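Local coordinates for protein sugar kinase, pfkB family (Thermotoga maritima, PDB 2AJR) that probably transfers phosphate from ATP to a sugar substrate as a PfkB-family carbohydrate kinase, possibly acting as a 1-phosphofructokinase, at residues G54-I59 / K308-P313; S62-P67 / M279-I284; V200-L205 / D273-G278. All blocks are in the same frame, centred on the assembly; numbering follows the deposited sequence.

Interaction 1: residues G54-I59 / K308-P313; sequences GINVSI and KEKYMP. With MG (magnesium ion), chain C; ACT (acetate ion), chain D.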
loop_
_atom_site.group_PDB
_atom_site.type_symbol
_atom_site.label_atom_id
_atom_site.label_comp_id
_atom_site.label_asym_id
_atom_site.label_seq_id
_atom_site.Cartn_x
_atom_site.Cartn_y
_atom_site.Cartn_z
ATOM N N GLY A 54 17.719 -9.673 3.140
ATOM C CA GLY A 54 18.639 -9.869 4.254
ATOM C C GLY A 54 17.951 -9.791 5.609
ATOM O O GLY A 54 18.321 -10.486 6.565
ATOM N N ILE A 55 16.944 -8.935 5.687
ATOM C CA ILE A 55 16.139 -8.814 6.882
ATOM C C ILE A 55 15.350 -10.097 7.136
ATOM O O ILE A 55 15.249 -10.539 8.279
ATOM C CB ILE A 55 15.234 -7.560 6.799
ATOM C CG1 ILE A 55 16.115 -6.319 7.006
ATOM C CG2 ILE A 55 14.109 -7.614 7.834
ATOM C CD1 ILE A 55 15.358 -5.037 7.191
ATOM N N ASN A 56 14.814 -10.697 6.070
ATOM C CA ASN A 56 14.078 -11.959 6.193
ATOM C C ASN A 56 15.052 -13.072 6.628
ATOM O O ASN A 56 14.673 -13.972 7.383
ATOM C CB ASN A 56 13.371 -12.374 4.882
ATOM C CG ASN A 56 12.220 -11.434 4.452
ATOM O OD1 ASN A 56 11.470 -10.879 5.260
ATOM N ND2 ASN A 56 12.059 -11.311 3.144
ATOM N N VAL A 57 16.298 -13.004 6.149
ATOM C CA VAL A 57 17.325 -13.969 6.565
ATOM C C VAL A 57 17.607 -13.825 8.052
ATOM O O VAL A 57 17.714 -14.827 8.743
ATOM C CB VAL A 57 18.633 -13.837 5.753
ATOM C CG1 VAL A 57 19.759 -14.648 6.383
ATOM C CG2 VAL A 57 18.404 -14.267 4.312
ATOM N N SER A 58 17.690 -12.594 8.549
ATOM C CA SER A 58 17.797 -12.366 9.987
ATOM C C SER A 58 16.614 -12.940 10.756
ATOM O O SER A 58 16.788 -13.583 11.787
ATOM C CB SER A 58 17.929 -10.876 10.301
ATOM O OG SER A 58 19.224 -10.391 9.964
ATOM N N ILE A 59 15.404 -12.709 10.264
ATOM C CA ILE A 59 14.214 -13.262 10.916
ATOM C C ILE A 59 14.316 -14.797 10.900
ATOM O O ILE A 59 14.206 -15.431 11.945
ATOM C CB ILE A 59 12.895 -12.737 10.268
ATOM C CG1 ILE A 59 12.756 -11.226 10.532
ATOM C CG2 ILE A 59 11.663 -13.496 10.804
ATOM C CD1 ILE A 59 11.820 -10.482 9.574
ATOM N N LYS A 308 0.461 -19.667 3.328
ATOM C CA LYS A 308 0.184 -18.542 2.433
ATOM C C LYS A 308 0.915 -17.272 2.839
ATOM O O LYS A 308 1.263 -16.466 1.984
ATOM C CB LYS A 308 -1.331 -18.286 2.282
ATOM C CG LYS A 308 -2.089 -17.819 3.522
ATOM C CD LYS A 308 -3.611 -17.615 3.213
ATOM C CE LYS A 308 -4.495 -17.596 4.469
ATOM N NZ LYS A 308 -3.874 -16.848 5.590
ATOM N N GLU A 309 1.164 -17.105 4.132
ATOM C CA GLU A 309 1.897 -15.931 4.620
ATOM C C GLU A 309 3.372 -16.170 4.469
ATOM O O GLU A 309 3.816 -17.315 4.420
ATOM C CB GLU A 309 1.647 -15.644 6.104
ATOM C CG GLU A 309 0.217 -15.756 6.540
ATOM C CD GLU A 309 -0.196 -17.180 6.875
ATOM O OE1 GLU A 309 0.698 -18.021 7.152
ATOM O OE2 GLU A 309 -1.422 -17.438 6.862
ATOM N N LYS A 310 4.116 -15.073 4.410
ATOM C CA LYS A 310 5.547 -15.088 4.606
ATOM C C LYS A 310 5.756 -15.776 5.936
ATOM O O LYS A 310 5.275 -15.291 6.966
ATOM C CB LYS A 310 6.115 -13.662 4.648
ATOM C CG LYS A 310 7.647 -13.600 4.652
ATOM C CD LYS A 310 8.197 -12.226 4.210
ATOM C CE LYS A 310 7.865 -11.123 5.202
ATOM N NZ LYS A 310 8.712 -9.904 5.014
ATOM N N TYR A 311 6.406 -16.937 5.880
ATOM C CA TYR A 311 6.690 -17.749 7.033
ATOM C C TYR A 311 8.125 -18.225 6.921
ATOM O O TYR A 311 8.508 -18.863 5.958
ATOM C CB TYR A 311 5.723 -18.930 7.096
ATOM C CG TYR A 311 6.106 -20.048 8.053
ATOM C CD1 TYR A 311 6.098 -19.863 9.441
ATOM C CD2 TYR A 311 6.431 -21.307 7.569
ATOM C CE1 TYR A 311 6.443 -20.907 10.312
ATOM C CE2 TYR A 311 6.765 -22.351 8.414
ATOM C CZ TYR A 311 6.773 -22.157 9.783
ATOM O OH TYR A 311 7.127 -23.234 10.586
HETATM N N MSE A 312 8.925 -17.868 7.903
HETATM C CA MSE A 312 10.258 -18.395 8.033
HETATM C C MSE A 312 10.131 -19.580 8.991
HETATM O O MSE A 312 9.633 -19.426 10.101
HETATM C CB MSE A 312 11.188 -17.329 8.600
HETATM C CG MSE A 312 11.251 -16.058 7.774
HETATM SE SE MSE A 312 11.934 -16.353 5.909
HETATM C CE MSE A 312 10.330 -15.770 4.834
ATOM N N PRO A 313 10.556 -20.769 8.554
ATOM C CA PRO A 313 10.291 -21.984 9.315
ATOM C C PRO A 313 11.193 -22.176 10.522
ATOM O O PRO A 313 12.281 -21.609 10.569
ATOM C CB PRO A 313 10.567 -23.082 8.291
ATOM C CG PRO A 313 11.628 -22.503 7.415
ATOM C CD PRO A 313 11.296 -21.050 7.312
HETATM MG MG MG C . 4.686 -18.597 2.446
HETATM C C ACT D . 10.737 -8.697 -0.076
HETATM O O ACT D . 9.947 -7.734 -0.449
HETATM O OXT ACT D . 10.423 -9.396 0.944
HETATM C CH3 ACT D . 12.039 -8.993 -0.766
#
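K310 reaches N56 by leaving its backbone with CG opposite the N atom (chi1 -172°) and then turning once along the chain, at chi3 (67°), which lays NZ beside the asparagine amide. The site belongs to the ribokinase-like fold of PfkB kinases: G54, I55 and N56 fit the end of the family's Gly-Gly-Lys-Gly-x-Asn signature, here the first turn of helix 53-63. Residues 308-313 lie in the loop after helix 290-304. The link is a hydrogen bond from K310 NZ to N56 OD1 of 2.9 Å. Its donor sits a little off the carbonyl plane, with a C=O...donor angle of 132°, and the two side chains meet nearly at right angles. NZ is also gripped by a salt bridge to D24 and by the carbonyl of P50, so N56 supplies one of several acceptors around the ammonium. The N56 amide works as acceptor through OD1 and as donor through ND2, which gives a hydrogen bond to D273 OD2 and a weak one to an acetate oxygen (ND2 to OXT 3.3 Å), the acetate probably from the crystallisation liquor. A leucine here has no amide, and K310 NZ is likely to be left with only D24 and P50 of the acceptors named, and D273 OD2 without its N56 donor. Beyond the polar pair, the selenomethionine M312 bends back so that SE lies 3.9 Å from N56 O, while its CG packs on I59 CG2 at 4.0 Å. The same loop holds a metal: the backbone carbonyls of E309 and R307 bind magnesium, with E309 O 2.5 Å from the ion.

Interaction 2: residues S62-P67 / M279-I284; sequences SKLGVP and MVYYFI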
loop_
_atom_site.group_PDB
_atom_site.type_symbol
_atom_site.label_atom_id
_atom_site.label_comp_id
_atom_site.label_asym_id
_atom_site.label_seq_id
_atom_site.Cartn_x
_atom_site.Cartn_y
_atom_site.Cartn_z
ATOM N N SER A 62 16.858 -16.118 13.342
ATOM C CA SER A 62 16.354 -15.975 14.711
ATOM C C SER A 62 15.463 -17.150 15.124
ATOM O O SER A 62 15.603 -17.652 16.218
ATOM C CB SER A 62 15.613 -14.649 14.909
ATOM O OG SER A 62 14.282 -14.736 14.448
ATOM N N LYS A 63 14.592 -17.616 14.237
ATOM C CA LYS A 63 13.732 -18.765 14.532
ATOM C C LYS A 63 14.551 -20.012 14.832
ATOM O O LYS A 63 14.072 -20.927 15.504
ATOM C CB LYS A 63 12.804 -19.086 13.357
ATOM C CG LYS A 63 11.806 -17.989 12.968
ATOM C CD LYS A 63 10.524 -18.024 13.785
ATOM C CE LYS A 63 9.404 -17.227 13.085
ATOM N NZ LYS A 63 8.613 -18.069 12.120
ATOM N N LEU A 64 15.771 -20.059 14.310
ATOM C CA LEU A 64 16.651 -21.207 14.507
ATOM C C LEU A 64 17.698 -20.952 15.588
ATOM O O LEU A 64 18.676 -21.693 15.705
ATOM C CB LEU A 64 17.346 -21.564 13.192
ATOM C CG LEU A 64 16.420 -21.873 12.023
ATOM C CD1 LEU A 64 17.199 -21.981 10.694
ATOM C CD2 LEU A 64 15.614 -23.125 12.320
ATOM N N GLY A 65 17.506 -19.890 16.363
ATOM C CA GLY A 65 18.388 -19.577 17.481
ATOM C C GLY A 65 19.733 -18.975 17.109
ATOM O O GLY A 65 20.581 -18.847 17.960
ATOM N N VAL A 66 19.938 -18.587 15.853
ATOM C CA VAL A 66 21.194 -17.952 15.452
ATOM C C VAL A 66 21.015 -16.427 15.429
ATOM O O VAL A 66 20.129 -15.930 14.751
ATOM C CB VAL A 66 21.637 -18.463 14.074
ATOM C CG1 VAL A 66 22.925 -17.774 13.615
ATOM C CG2 VAL A 66 21.804 -19.981 14.122
ATOM N N PRO A 67 21.853 -15.685 16.180
ATOM C CA PRO A 67 21.756 -14.231 16.202
ATOM C C PRO A 67 22.354 -13.599 14.964
ATOM O O PRO A 67 23.185 -14.221 14.283
ATOM C CB PRO A 67 22.555 -13.834 17.444
ATOM C CG PRO A 67 23.486 -14.969 17.709
ATOM C CD PRO A 67 22.935 -16.191 17.047
HETATM N N MSE A 279 20.979 -22.429 4.705
HETATM C CA MSE A 279 22.377 -22.618 4.364
HETATM C C MSE A 279 23.289 -21.962 5.383
HETATM O O MSE A 279 24.269 -22.570 5.808
HETATM C CB MSE A 279 22.681 -22.073 2.973
HETATM C CG MSE A 279 22.068 -22.891 1.879
HETATM SE SE MSE A 279 22.699 -22.392 0.095
HETATM C CE MSE A 279 24.004 -23.837 -0.224
ATOM N N VAL A 280 22.973 -20.732 5.776
ATOM C CA VAL A 280 23.792 -20.049 6.772
ATOM C C VAL A 280 23.828 -20.883 8.055
ATOM O O VAL A 280 24.905 -21.182 8.566
ATOM C CB VAL A 280 23.319 -18.598 7.061
ATOM C CG1 VAL A 280 24.246 -17.935 8.079
ATOM C CG2 VAL A 280 23.305 -17.796 5.786
ATOM N N TYR A 281 22.659 -21.299 8.534
ATOM C CA TYR A 281 22.551 -22.152 9.725
ATOM C C TYR A 281 23.378 -23.436 9.613
ATOM O O TYR A 281 24.030 -23.836 10.577
ATOM C CB TYR A 281 21.087 -22.517 9.993
ATOM C CG TYR A 281 20.864 -23.487 11.135
ATOM C CD1 TYR A 281 20.702 -23.031 12.435
ATOM C CD2 TYR A 281 20.793 -24.863 10.914
ATOM C CE1 TYR A 281 20.491 -23.911 13.498
ATOM C CE2 TYR A 281 20.573 -25.756 11.979
ATOM C CZ TYR A 281 20.426 -25.266 13.262
ATOM O OH TYR A 281 20.214 -26.111 14.318
ATOM N N TYR A 282 23.335 -24.086 8.458
ATOM C CA TYR A 282 24.033 -25.354 8.292
ATOM C C TYR A 282 25.527 -25.125 8.359
ATOM O O TYR A 282 26.253 -25.894 8.990
ATOM C CB TYR A 282 23.695 -26.033 6.954
ATOM C CG TYR A 282 24.218 -27.459 6.871
ATOM C CD1 TYR A 282 25.558 -27.730 6.595
ATOM C CD2 TYR A 282 23.370 -28.537 7.094
ATOM C CE1 TYR A 282 26.035 -29.049 6.548
ATOM C CE2 TYR A 282 23.833 -29.855 7.043
ATOM C CZ TYR A 282 25.157 -30.108 6.773
ATOM O OH TYR A 282 25.572 -31.422 6.722
ATOM N N PHE A 283 25.979 -24.086 7.665
ATOM C CA PHE A 283 27.378 -23.693 7.689
ATOM C C PHE A 283 27.827 -23.466 9.132
ATOM O O PHE A 283 28.776 -24.107 9.595
ATOM C CB PHE A 283 27.590 -22.434 6.850
ATOM C CG PHE A 283 28.994 -21.920 6.873
ATOM C CD1 PHE A 283 30.019 -22.660 6.328
ATOM C CD2 PHE A 283 29.288 -20.691 7.430
ATOM C CE1 PHE A 283 31.309 -22.191 6.342
ATOM C CE2 PHE A 283 30.576 -20.221 7.446
ATOM C CZ PHE A 283 31.588 -20.971 6.899
ATOM N N ILE A 284 27.126 -22.591 9.851
ATOM C CA ILE A 284 27.467 -22.318 11.248
ATOM C C ILE A 284 27.492 -23.584 12.111
ATOM O O ILE A 284 28.448 -23.799 12.854
ATOM C CB ILE A 284 26.496 -21.328 11.896
ATOM C CG1 ILE A 284 26.678 -19.923 11.309
ATOM C CG2 ILE A 284 26.706 -21.308 13.406
ATOM C CD1 ILE A 284 25.891 -18.881 12.048
#
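Y281, the first residue of helix 271-286 here to touch the other segment, extends its ring beside L64 and V66, either side of G65 in the turn that follows helix 53-63. In this ribokinase-like fold the helix ends in a Schellman motif: G65, with phi at 76°, is the C-prime residue, its N bonding back to S62 O at 2.9 Å and V66 N to L61 O. The reversal carries the chain from the helix into strand 68-75 and turns L64 and V66 toward the second helix. The contact is mostly apolar packing, with the carbonyl oxygen L64 O also 3.6 Å from Y281 CE1, oblique to the ring. Y281 CG lies opposite its own backbone N (chi1 175°), which sends the ring away from its helix into this turn. Ring atom CD1 is met by two carbons from roughly perpendicular directions: V66 CG2 comes in at the edge, near the ring plane, at 3.7 Å from Y281 CD1, and L64 CB lies equally close. L64 CB also borders Y281 CE1, while L64 CD1 reaches back to the base of the ring, 4.0 Å from Y281 CG. Helix 315-319 closes on the same group, L315 touching both Y281 and L64. One turn later comes I284, whose CD1 meets the other branch of V66. The valine thus divides its two methyls between the tyrosine and the isoleucine, while V14 of strand 14-18 packs against both V66 and I284. V66 and I284 meet tip to tip, with V66 CG1 3.5 Å from I284 CD1.

Interaction 3: residues V200-L205 / D273-G278; sequences VVKPDL and DAYVAG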
loop_
_atom_site.group_PDB
_atom_site.type_symbol
_atom_site.label_atom_id
_atom_site.label_comp_id
_atom_site.label_asym_id
_atom_site.label_seq_id
_atom_site.Cartn_x
_atom_site.Cartn_y
_atom_site.Cartn_z
ATOM N N VAL A 200 29.369 -18.562 -1.455
ATOM C CA VAL A 200 28.102 -19.175 -1.845
ATOM C C VAL A 200 27.273 -18.152 -2.622
ATOM O O VAL A 200 26.981 -17.078 -2.115
ATOM C CB VAL A 200 27.266 -19.592 -0.616
ATOM C CG1 VAL A 200 25.950 -20.224 -1.070
ATOM C CG2 VAL A 200 28.051 -20.535 0.282
ATOM N N VAL A 201 26.915 -18.481 -3.852
ATOM C CA VAL A 201 26.106 -17.592 -4.680
ATOM C C VAL A 201 24.788 -18.285 -5.024
ATOM O O VAL A 201 24.755 -19.480 -5.337
ATOM C CB VAL A 201 26.856 -17.135 -5.971
ATOM C CG1 VAL A 201 27.211 -18.337 -6.904
ATOM C CG2 VAL A 201 26.040 -16.099 -6.712
ATOM N N LYS A 202 23.698 -17.542 -4.917
ATOM C CA LYS A 202 22.383 -18.033 -5.321
ATOM C C LYS A 202 21.725 -16.920 -6.126
ATOM O O LYS A 202 21.141 -16.011 -5.572
ATOM C CB LYS A 202 21.547 -18.437 -4.098
ATOM C CG LYS A 202 20.116 -18.771 -4.424
ATOM C CD LYS A 202 19.541 -19.820 -3.516
ATOM C CE LYS A 202 18.013 -19.844 -3.623
ATOM N NZ LYS A 202 17.582 -20.234 -4.978
ATOM N N PRO A 203 21.872 -16.961 -7.443
ATOM C CA PRO A 203 21.348 -15.866 -8.223
ATOM C C PRO A 203 19.831 -15.807 -8.164
ATOM O O PRO A 203 19.172 -16.844 -8.098
ATOM C CB PRO A 203 21.804 -16.182 -9.646
ATOM C CG PRO A 203 22.799 -17.239 -9.519
ATOM C CD PRO A 203 22.508 -17.979 -8.290
ATOM N N ASP A 204 19.310 -14.588 -8.167
ATOM C CA ASP A 204 17.894 -14.341 -8.211
ATOM C C ASP A 204 17.510 -14.175 -9.668
ATOM O O ASP A 204 17.818 -13.165 -10.279
ATOM C CB ASP A 204 17.562 -13.072 -7.442
ATOM C CG ASP A 204 16.089 -12.723 -7.501
ATOM O OD1 ASP A 204 15.268 -13.561 -7.974
ATOM O OD2 ASP A 204 15.760 -11.607 -7.051
ATOM N N LEU A 205 16.821 -15.164 -10.215
ATOM C CA LEU A 205 16.523 -15.172 -11.622
ATOM C C LEU A 205 15.110 -14.747 -11.924
ATOM O O LEU A 205 14.754 -14.657 -13.097
ATOM C CB LEU A 205 16.795 -16.550 -12.190
ATOM C CG LEU A 205 18.255 -16.984 -12.117
ATOM C CD1 LEU A 205 18.372 -18.441 -12.526
ATOM C CD2 LEU A 205 19.148 -16.080 -12.988
ATOM N N ASP A 273 14.738 -16.603 0.856
ATOM C CA ASP A 273 15.478 -16.109 2.015
ATOM C C ASP A 273 15.529 -17.191 3.086
ATOM O O ASP A 273 16.527 -17.330 3.788
ATOM C CB ASP A 273 14.817 -14.822 2.510
ATOM C CG ASP A 273 14.615 -13.809 1.364
ATOM O OD1 ASP A 273 15.537 -13.664 0.519
ATOM O OD2 ASP A 273 13.540 -13.190 1.278
ATOM N N ALA A 274 14.460 -17.972 3.196
ATOM C CA ALA A 274 14.500 -19.194 4.012
ATOM C C ALA A 274 15.603 -20.096 3.504
ATOM O O ALA A 274 16.382 -20.578 4.287
ATOM C CB ALA A 274 13.158 -19.935 3.988
ATOM N N TYR A 275 15.672 -20.305 2.187
ATOM C CA TYR A 275 16.741 -21.093 1.572
ATOM C C TYR A 275 18.097 -20.622 2.057
ATOM O O TYR A 275 18.890 -21.410 2.563
ATOM C CB TYR A 275 16.692 -20.982 0.048
ATOM C CG TYR A 275 17.294 -22.169 -0.675
ATOM C CD1 TYR A 275 18.619 -22.545 -0.468
ATOM C CD2 TYR A 275 16.533 -22.915 -1.572
ATOM C CE1 TYR A 275 19.168 -23.638 -1.125
ATOM C CE2 TYR A 275 17.079 -24.000 -2.239
ATOM C CZ TYR A 275 18.394 -24.357 -2.005
ATOM O OH TYR A 275 18.937 -25.429 -2.653
ATOM N N VAL A 276 18.372 -19.331 1.914
ATOM C CA VAL A 276 19.680 -18.807 2.301
ATOM C C VAL A 276 19.917 -18.959 3.804
ATOM O O VAL A 276 21.009 -19.357 4.228
ATOM C CB VAL A 276 19.861 -17.344 1.839
ATOM C CG1 VAL A 276 21.117 -16.726 2.454
ATOM C CG2 VAL A 276 19.958 -17.317 0.333
ATOM N N ALA A 277 18.895 -18.678 4.604
ATOM C CA ALA A 277 19.009 -18.790 6.062
ATOM C C ALA A 277 19.351 -20.215 6.494
ATOM O O ALA A 277 20.137 -20.428 7.417
ATOM C CB ALA A 277 17.741 -18.352 6.716
ATOM N N GLY A 278 18.738 -21.191 5.835
ATOM C CA GLY A 278 19.022 -22.583 6.110
ATOM C C GLY A 278 20.478 -22.882 5.849
ATOM O O GLY A 278 21.142 -23.498 6.673
#
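K202 lays the end of its side chain over one face of the Y275 ring, the two side chains crossing at about a right angle. This contact joins the central sheet of the ribokinase-like fold, at the end of strand 200-201, to helix 271-286, whose first turn carries D273 of the Gly-Ala-Gly-Asp sequence familiar in PfkB kinases. Two measurements define the contact. K202 CE stands 4.1 Å from the centroid of the Y275 ring, 23° off its normal, a CH-pi contact. K202 NZ is 4.7 Å from the same centroid and also over the face, which meets the criteria for a cation-pi interaction. The approach is not centred: CE sits toward the rim, with K202 CE nearest Y275 CG at 3.8 Å, so the methylene covers the base of the ring. The lysine arrives there because its CG leaves opposite the backbone N (chi1 172°) and the chain bends at chi2 and again at chi4 (64°), the latter turning NZ aside from the run of the methylenes. The pi face would probably give the buried ammonium some electrostatic stabilisation, and D246 adds a long, weak ion pair.

The next shell surrounds both partners. Behind K202, its backbone bonds to V181 of the neighbouring strand 178-182, and its side chain also touches E182 and S240. Around Y275, V238 of strand 236-241 and F298 and A301 of helix 290-304 pack against the side chain, so both the sheet and helix 290-304 contribute to the packing there. The turn bearing Y275 is regular helix: D273 O accepts the backbone N of A277 at 2.8 Å.

Read from the N terminus, the chain gives up both early partners from one element: helix 53-63 supplies 54-59 for interaction 1, and its end with the following turn supplies 62-67 for interaction 2. Strand 200-201 then starts the shortest loop, closed by interaction 3 when 273-278 arrives. Directly afterwards 279-284, on the same helix 271-286, closes interaction 2 around it, and 308-313 closes interaction 1 outermost. The three loops are concentric and none crosses another. Together they tie helix 53-63, helix 271-286, the central sheet and the magnesium-bearing loop. Interactions 1 and 2 also meet directly, K63 NZ lying 2.6 Å from M312 O, a probable hydrogen bond.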